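PDB 3HZE: Ycf54 protein from Thermosynechococcus elongatus, which probably acts as an accessory factor of the oxidative cyclase step that builds the fifth ring of chlorophyll. Local coordinates for residues E18-V23 with L81-V86; A66-I69 with Q74-Q77. All blocks are in the same frame, centred on the assembly; numbering follows the deposited sequence.

Interaction 1. Residues E18-V23 with L81-V86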
ATOM      1  N   GLU A  18      10.422   8.797   3.388  1.00 13.30           N
ATOM      2  CA  GLU A  18      10.458   8.006   2.168  1.00 13.16           C
ATOM      3  C   GLU A  18       9.289   8.257   1.219  1.00 12.70           C
ATOM      4  O   GLU A  18       8.422   7.395   1.056  1.00 11.65           O
ATOM      5  CB  GLU A  18      10.497   6.515   2.521  1.00 15.55           C
ATOM      6  CG  GLU A  18      11.786   6.053   3.173  1.00 17.22           C
ATOM      7  CD  GLU A  18      12.966   6.120   2.232  1.00 18.30           C
ATOM      8  OE1 GLU A  18      12.752   6.261   1.008  1.00 16.86           O
ATOM      9  OE2 GLU A  18      14.111   6.019   2.716  1.00 17.93           O
ATOM     10  N   PRO A  19       9.240   9.443   0.592  1.00 12.15           N
ATOM     11  CA  PRO A  19       8.151   9.750  -0.342  1.00 12.58           C
ATOM     12  C   PRO A  19       8.218   8.780  -1.525  1.00 12.61           C
ATOM     13  O   PRO A  19       9.296   8.532  -2.064  1.00 13.75           O
ATOM     14  CB  PRO A  19       8.435  11.205  -0.738  1.00 11.54           C
ATOM     15  CG  PRO A  19       9.956  11.308  -0.600  1.00 11.71           C
ATOM     16  CD  PRO A  19      10.178  10.576   0.708  1.00 11.84           C
ATOM     17  N   LEU A  20       7.075   8.225  -1.922  1.00 11.86           N
ATOM     18  CA  LEU A  20       7.038   7.252  -3.019  1.00 11.30           C
ATOM     19  C   LEU A  20       6.503   7.791  -4.346  1.00 10.31           C
ATOM     20  O   LEU A  20       6.315   7.054  -5.310  1.00 10.03           O
ATOM     21  CB  LEU A  20       6.206   6.043  -2.589  1.00 14.62           C
ATOM     22  CG  LEU A  20       6.805   5.232  -1.436  1.00 14.84           C
ATOM     23  CD1 LEU A  20       5.847   4.114  -1.030  1.00 14.74           C
ATOM     24  CD2 LEU A  20       8.140   4.652  -1.876  1.00 15.80           C
ATOM     25  N   GLU A  21       6.247   9.087  -4.358  1.00 13.22           N
ATOM     26  CA  GLU A  21       5.731   9.814  -5.503  1.00 15.10           C
ATOM     27  C   GLU A  21       6.392   9.424  -6.828  1.00 12.82           C
ATOM     28  O   GLU A  21       5.722   8.994  -7.776  1.00 10.57           O
ATOM     29  CB  GLU A  21       5.976  11.289  -5.245  1.00 18.47           C
ATOM     30  CG  GLU A  21       4.968  12.228  -5.772  1.00 24.06           C
ATOM     31  CD  GLU A  21       5.354  13.655  -5.461  1.00 24.48           C
ATOM     32  OE1 GLU A  21       5.575  13.970  -4.267  1.00 26.80           O
ATOM     33  OE2 GLU A  21       5.449  14.448  -6.415  1.00 25.82           O
ATOM     34  N   GLU A  22       7.707   9.603  -6.883  1.00 12.19           N
ATOM     35  CA  GLU A  22       8.479   9.311  -8.082  1.00 12.55           C
ATOM     36  C   GLU A  22       8.563   7.812  -8.357  1.00 11.87           C
ATOM     37  O   GLU A  22       8.603   7.401  -9.508  1.00 13.36           O
ATOM     38  CB  GLU A  22       9.881   9.944  -7.969  1.00 14.33           C
ATOM     39  CG  GLU A  22      10.804   9.624  -9.148  1.00 18.77           C
ATOM     40  CD  GLU A  22      11.681  10.802  -9.584  1.00 23.43           C
ATOM     41  OE1 GLU A  22      12.540  10.612 -10.480  1.00 22.95           O
ATOM     42  OE2 GLU A  22      11.508  11.920  -9.049  1.00 26.85           O
ATOM     43  N   VAL A  23       8.593   6.997  -7.306  1.00 11.59           N
ATOM     44  CA  VAL A  23       8.629   5.551  -7.499  1.00 11.45           C
ATOM     45  C   VAL A  23       7.353   5.182  -8.267  1.00 11.92           C
ATOM     46  O   VAL A  23       7.394   4.426  -9.239  1.00 11.72           O
ATOM     47  CB  VAL A  23       8.668   4.786  -6.139  1.00 12.99           C
ATOM     48  CG1 VAL A  23       8.412   3.293  -6.365  1.00 11.26           C
ATOM     49  CG2 VAL A  23      10.046   4.973  -5.482  1.00 12.36           C
ATOM     50  N   LEU A  81      12.322  -3.886   1.275  1.00 14.67           N
ATOM     51  CA  LEU A  81      13.786  -3.847   1.271  1.00 14.94           C
ATOM     52  C   LEU A  81      14.277  -2.402   1.247  1.00 14.43           C
ATOM     53  O   LEU A  81      15.192  -2.029   1.979  1.00 12.23           O
ATOM     54  CB  LEU A  81      14.352  -4.562   0.040  1.00 17.71           C
ATOM     55  CG  LEU A  81      14.547  -6.078   0.029  1.00 22.88           C
ATOM     56  CD1 LEU A  81      15.162  -6.486  -1.317  1.00 21.28           C
ATOM     57  CD2 LEU A  81      15.465  -6.494   1.182  1.00 23.28           C
ATOM     58  N   ARG A  82      13.661  -1.592   0.392  1.00 12.63           N
ATOM     59  CA  ARG A  82      14.035  -0.189   0.262  1.00 13.87           C
ATOM     60  C   ARG A  82      13.675   0.695   1.464  1.00 15.54           C
ATOM     61  O   ARG A  82      14.514   1.460   1.939  1.00 13.39           O
ATOM     62  CB  ARG A  82      13.397   0.406  -1.006  1.00 14.09           C
ATOM     63  CG  ARG A  82      13.967  -0.111  -2.334  1.00 14.08           C
ATOM     64  CD  ARG A  82      15.266   0.607  -2.696  1.00 13.76           C
ATOM     65  NE  ARG A  82      15.112   2.046  -2.512  1.00 16.00           N
ATOM     66  CZ  ARG A  82      15.925   2.797  -1.779  1.00 17.60           C
ATOM     67  NH1 ARG A  82      16.969   2.246  -1.173  1.00 18.25           N
ATOM     68  NH2 ARG A  82      15.667   4.092  -1.616  1.00 16.59           N
ATOM     69  N   LEU A  83      12.439   0.590   1.955  1.00 15.10           N
ATOM     70  CA  LEU A  83      11.972   1.429   3.068  1.00 16.61           C
ATOM     71  C   LEU A  83      12.297   0.937   4.477  1.00 16.87           C
ATOM     72  O   LEU A  83      12.518   1.744   5.385  1.00 15.81           O
ATOM     73  CB  LEU A  83      10.457   1.654   2.951  1.00 17.63           C
ATOM     74  CG  LEU A  83       9.954   2.717   1.971  1.00 19.79           C
ATOM     75  CD1 LEU A  83      10.534   2.480   0.595  1.00 20.81           C
ATOM     76  CD2 LEU A  83       8.429   2.681   1.920  1.00 21.94           C
ATOM     77  N   GLU A  84      12.294  -0.381   4.651  1.00 16.24           N
ATOM     78  CA  GLU A  84      12.602  -1.034   5.920  1.00 16.92           C
ATOM     79  C   GLU A  84      11.615  -0.820   7.069  1.00 16.56           C
ATOM     80  O   GLU A  84      11.040  -1.773   7.587  1.00 17.70           O
ATOM     81  CB  GLU A  84      14.018  -0.649   6.393  1.00 20.24           C
ATOM     82  CG  GLU A  84      14.414  -1.306   7.716  1.00 22.82           C
ATOM     83  CD  GLU A  84      15.873  -1.084   8.100  1.00 25.83           C
ATOM     84  OE1 GLU A  84      16.255  -1.523   9.204  1.00 27.55           O
ATOM     85  OE2 GLU A  84      16.635  -0.482   7.310  1.00 26.71           O
ATOM     86  N   TYR A  85      11.415   0.426   7.475  1.00 17.05           N
ATOM     87  CA  TYR A  85      10.522   0.729   8.598  1.00 16.93           C
ATOM     88  C   TYR A  85       9.043   0.782   8.236  1.00 15.98           C
ATOM     89  O   TYR A  85       8.375   1.801   8.427  1.00 14.44           O
ATOM     90  CB  TYR A  85      10.948   2.051   9.231  1.00 21.02           C
ATOM     91  CG  TYR A  85      12.326   1.987   9.831  1.00 24.06           C
ATOM     92  CD1 TYR A  85      12.537   1.370  11.060  1.00 26.39           C
ATOM     93  CD2 TYR A  85      13.424   2.512   9.161  1.00 26.54           C
ATOM     94  CE1 TYR A  85      13.811   1.277  11.613  1.00 28.36           C
ATOM     95  CE2 TYR A  85      14.711   2.423   9.705  1.00 27.19           C
ATOM     96  CZ  TYR A  85      14.893   1.804  10.930  1.00 28.26           C
ATOM     97  OH  TYR A  85      16.151   1.704  11.481  1.00 30.45           O
ATOM     98  N   VAL A  86       8.540  -0.333   7.724  1.00 14.28           N
ATOM     99  CA  VAL A  86       7.140  -0.448   7.331  1.00 15.19           C
ATOM    100  C   VAL A  86       6.678  -1.853   7.671  1.00 15.76           C
ATOM    101  O   VAL A  86       7.499  -2.744   7.900  1.00 16.63           O
ATOM    102  CB  VAL A  86       6.958  -0.267   5.804  1.00 14.89           C
ATOM    103  CG1 VAL A  86       7.362   1.136   5.385  1.00 16.05           C
ATOM    104  CG2 VAL A  86       7.793  -1.307   5.068  1.00 16.39           C
TER
HETATM  105  O   HOH W   1      16.343   5.462   0.987  1.00 26.79           O
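In the ferredoxin-like (beta-alpha-beta-beta-alpha-beta) fold of this chain the two long helices lie on one face of the sheet, and here the loop entering helix 21-34, through Glu18 and Leu20, packs on Arg82 and Leu83 at the C-terminal end of helix 73-83. Leu83 gives the largest share of the contact. Its CG lies 3.9 Å from Glu18 CB, the two side chains running alongside each other, head to tail, while its methyls meet those of Leu20 tip to tip, with Leu83 CD1 4.1 Å from Leu20 CD2 and Leu83 CD2 4.2 Å from Leu20 CD1. The Glu18 chain bends at chi2 (-67°), which turns its carboxylate toward Arg82. Glu18 OE1 nevertheless stays 4.5 Å from Arg82 NH2, and no N-H of the guanidinium is directed at it. A water makes the link instead, donating to Glu18 OE2 at 2.9 Å and accepting from Arg82 NH2 at 3.0 Å. With an alanine in place of Leu83, the Leu20 methyls and the aliphatic part of Glu18 would probably lose their partner, opening a gap beside Leu14 and Ile7. Leucine contact thus supplies the buried side of the junction, and the opposite charges, joined through solvent, probably add only a modest attraction on its solvent-exposed side.

Interaction 2. Residues A66-I69 with Q74-Q77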
ATOM      1  N   ALA A  66      -1.053   4.772   5.592  1.00 13.01           N
ATOM      2  CA  ALA A  66      -1.337   4.560   4.188  1.00 11.69           C
ATOM      3  C   ALA A  66      -0.724   3.231   3.781  1.00 11.40           C
ATOM      4  O   ALA A  66       0.284   2.801   4.343  1.00 11.64           O
ATOM      5  CB  ALA A  66      -0.750   5.684   3.347  1.00 11.01           C
ATOM      6  N   ALA A  67      -1.337   2.579   2.805  1.00  8.50           N
ATOM      7  CA  ALA A  67      -0.821   1.318   2.329  1.00 10.16           C
ATOM      8  C   ALA A  67      -0.506   1.410   0.851  1.00  8.71           C
ATOM      9  O   ALA A  67      -1.104   2.203   0.129  1.00  9.08           O
ATOM     10  CB  ALA A  67      -1.848   0.210   2.558  1.00 11.11           C
ATOM     11  N   ILE A  68       0.470   0.627   0.414  1.00  9.30           N
ATOM     12  CA  ILE A  68       0.772   0.547  -1.009  1.00  9.28           C
ATOM     13  C   ILE A  68       0.393  -0.904  -1.254  1.00  9.24           C
ATOM     14  O   ILE A  68       0.968  -1.805  -0.648  1.00  9.48           O
ATOM     15  CB  ILE A  68       2.256   0.774  -1.333  1.00  9.48           C
ATOM     16  CG1 ILE A  68       2.593   2.265  -1.237  1.00 12.28           C
ATOM     17  CG2 ILE A  68       2.549   0.310  -2.760  1.00 11.01           C
ATOM     18  CD1 ILE A  68       2.595   2.831   0.157  1.00 15.97           C
ATOM     19  N   ILE A  69      -0.604  -1.122  -2.104  1.00  9.88           N
ATOM     20  CA  ILE A  69      -1.088  -2.463  -2.386  1.00 10.88           C
ATOM     21  C   ILE A  69      -0.803  -2.864  -3.826  1.00 10.92           C
ATOM     22  O   ILE A  69      -0.876  -2.031  -4.732  1.00 11.11           O
ATOM     23  CB  ILE A  69      -2.606  -2.532  -2.107  1.00 13.71           C
ATOM     24  CG1 ILE A  69      -2.880  -2.035  -0.683  1.00 13.56           C
ATOM     25  CG2 ILE A  69      -3.116  -3.962  -2.273  1.00 14.93           C
ATOM     26  CD1 ILE A  69      -4.354  -1.905  -0.346  1.00 17.52           C
ATOM     27  N   GLN A  74       6.637  -9.308  -5.639  1.00 15.66           N
ATOM     28  CA  GLN A  74       8.024  -8.850  -5.657  1.00 14.98           C
ATOM     29  C   GLN A  74       8.151  -7.344  -5.514  1.00 13.55           C
ATOM     30  O   GLN A  74       9.100  -6.865  -4.903  1.00 11.52           O
ATOM     31  CB  GLN A  74       8.728  -9.321  -6.931  1.00 18.01           C
ATOM     32  CG  GLN A  74       9.121 -10.800  -6.882  1.00 21.92           C
ATOM     33  CD  GLN A  74       7.942 -11.707  -6.575  1.00 25.11           C
ATOM     34  OE1 GLN A  74       6.965 -11.755  -7.330  1.00 28.13           O
ATOM     35  NE2 GLN A  74       8.025 -12.434  -5.462  1.00 27.65           N
ATOM     36  N   PHE A  75       7.204  -6.599  -6.077  1.00 12.89           N
ATOM     37  CA  PHE A  75       7.243  -5.146  -5.972  1.00 11.42           C
ATOM     38  C   PHE A  75       7.112  -4.748  -4.506  1.00 12.20           C
ATOM     39  O   PHE A  75       7.794  -3.839  -4.033  1.00 12.06           O
ATOM     40  CB  PHE A  75       6.104  -4.526  -6.781  1.00 11.69           C
ATOM     41  CG  PHE A  75       5.993  -3.042  -6.623  1.00 10.86           C
ATOM     42  CD1 PHE A  75       7.075  -2.210  -6.908  1.00 10.10           C
ATOM     43  CD2 PHE A  75       4.812  -2.471  -6.172  1.00 12.67           C
ATOM     44  CE1 PHE A  75       6.975  -0.824  -6.741  1.00  8.87           C
ATOM     45  CE2 PHE A  75       4.702  -1.083  -6.002  1.00 11.48           C
ATOM     46  CZ  PHE A  75       5.786  -0.262  -6.289  1.00 10.83           C
ATOM     47  N   ILE A  76       6.226  -5.438  -3.791  1.00 11.48           N
ATOM     48  CA  ILE A  76       6.008  -5.158  -2.379  1.00 12.01           C
ATOM     49  C   ILE A  76       7.242  -5.551  -1.577  1.00 11.52           C
ATOM     50  O   ILE A  76       7.650  -4.832  -0.664  1.00 12.54           O
ATOM     51  CB  ILE A  76       4.760  -5.915  -1.861  1.00 12.32           C
ATOM     52  CG1 ILE A  76       3.514  -5.372  -2.566  1.00 12.98           C
ATOM     53  CG2 ILE A  76       4.628  -5.772  -0.360  1.00 10.93           C
ATOM     54  CD1 ILE A  76       3.290  -3.855  -2.366  1.00 10.80           C
ATOM     55  N   GLN A  77       7.841  -6.692  -1.912  1.00 11.79           N
ATOM     56  CA  GLN A  77       9.043  -7.126  -1.207  1.00 12.95           C
ATOM     57  C   GLN A  77      10.158  -6.115  -1.473  1.00 11.87           C
ATOM     58  O   GLN A  77      10.978  -5.839  -0.604  1.00 12.87           O
ATOM     59  CB  GLN A  77       9.485  -8.519  -1.678  1.00 15.53           C
ATOM     60  CG  GLN A  77       8.454  -9.615  -1.446  1.00 18.71           C
ATOM     61  CD  GLN A  77       8.894 -10.957  -2.013  1.00 22.01           C
ATOM     62  OE1 GLN A  77       9.376 -11.038  -3.145  1.00 21.50           O
ATOM     63  NE2 GLN A  77       8.716 -12.020  -1.232  1.00 22.27           N
TER
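Phe75 N is hydrogen-bonded to Asn72 OD1 at the start of helix 73-83, and the side chain of the same phenylalanine reaches across to Ile68 on strand 65-70. CG of Phe75 stands anti to its own nitrogen (chi1 175°), carrying the ring toward the strand, where CE2 comes within 4.1 Å of Ile68 CG2. The two side chains cross at about a right angle, and the methyl meets the ring obliquely. Phe75 also makes a cation-pi interaction with Arg27 of helix 21-34, which ties the ring to the other long helix. Strand 65-70 and helix 73-83 form the first half of a split beta-alpha-beta unit in the ferredoxin-like fold: the chain turns back over the sheet and goes on to strand 87-92, with strand 3-10 lying between the two parallel strands. Ile76 supplies the second point of contact. Its CD1 lies 3.5 Å from Ile68 O and 4.2 Å from Ile68 CG2, so one methyl rests on both the backbone and the side chain of the same strand residue. CG1 of Ile76 lies beside the backbone N (chi1 -65°), and the turn at chi2 (-58°) brings CD1 to the strand. Beyond Ile68, Ile76 CD1 approaches the main chain of Ile69, 4.5 Å from its C atom, although the Ile69 side chain points away from the helix and packs on Phe48.

How the interactions relate
Both interactions draw on helix 73-83: interaction 2 seats its first turn on strand 65-70, and interaction 1 joins its last turn to the loop before helix 21-34. Their centres are about 9 Å apart, and they meet directly where Leu20 CD1 packs 3.7 Å from Ile68 CD1. Ile68 therefore touches both the loop and the helix, CD1 meeting Leu20 and CG2 facing helix 73-83. Along the chain, the short 66-69 to 74-77 connection is nested inside the long loop closed by 18-23 and 81-86. All the touching residues of interaction 2 are buried, its centre about 5 Å from the chain centre, whereas interaction 1, about 11 Å out, extends the same apolar layer to solvent.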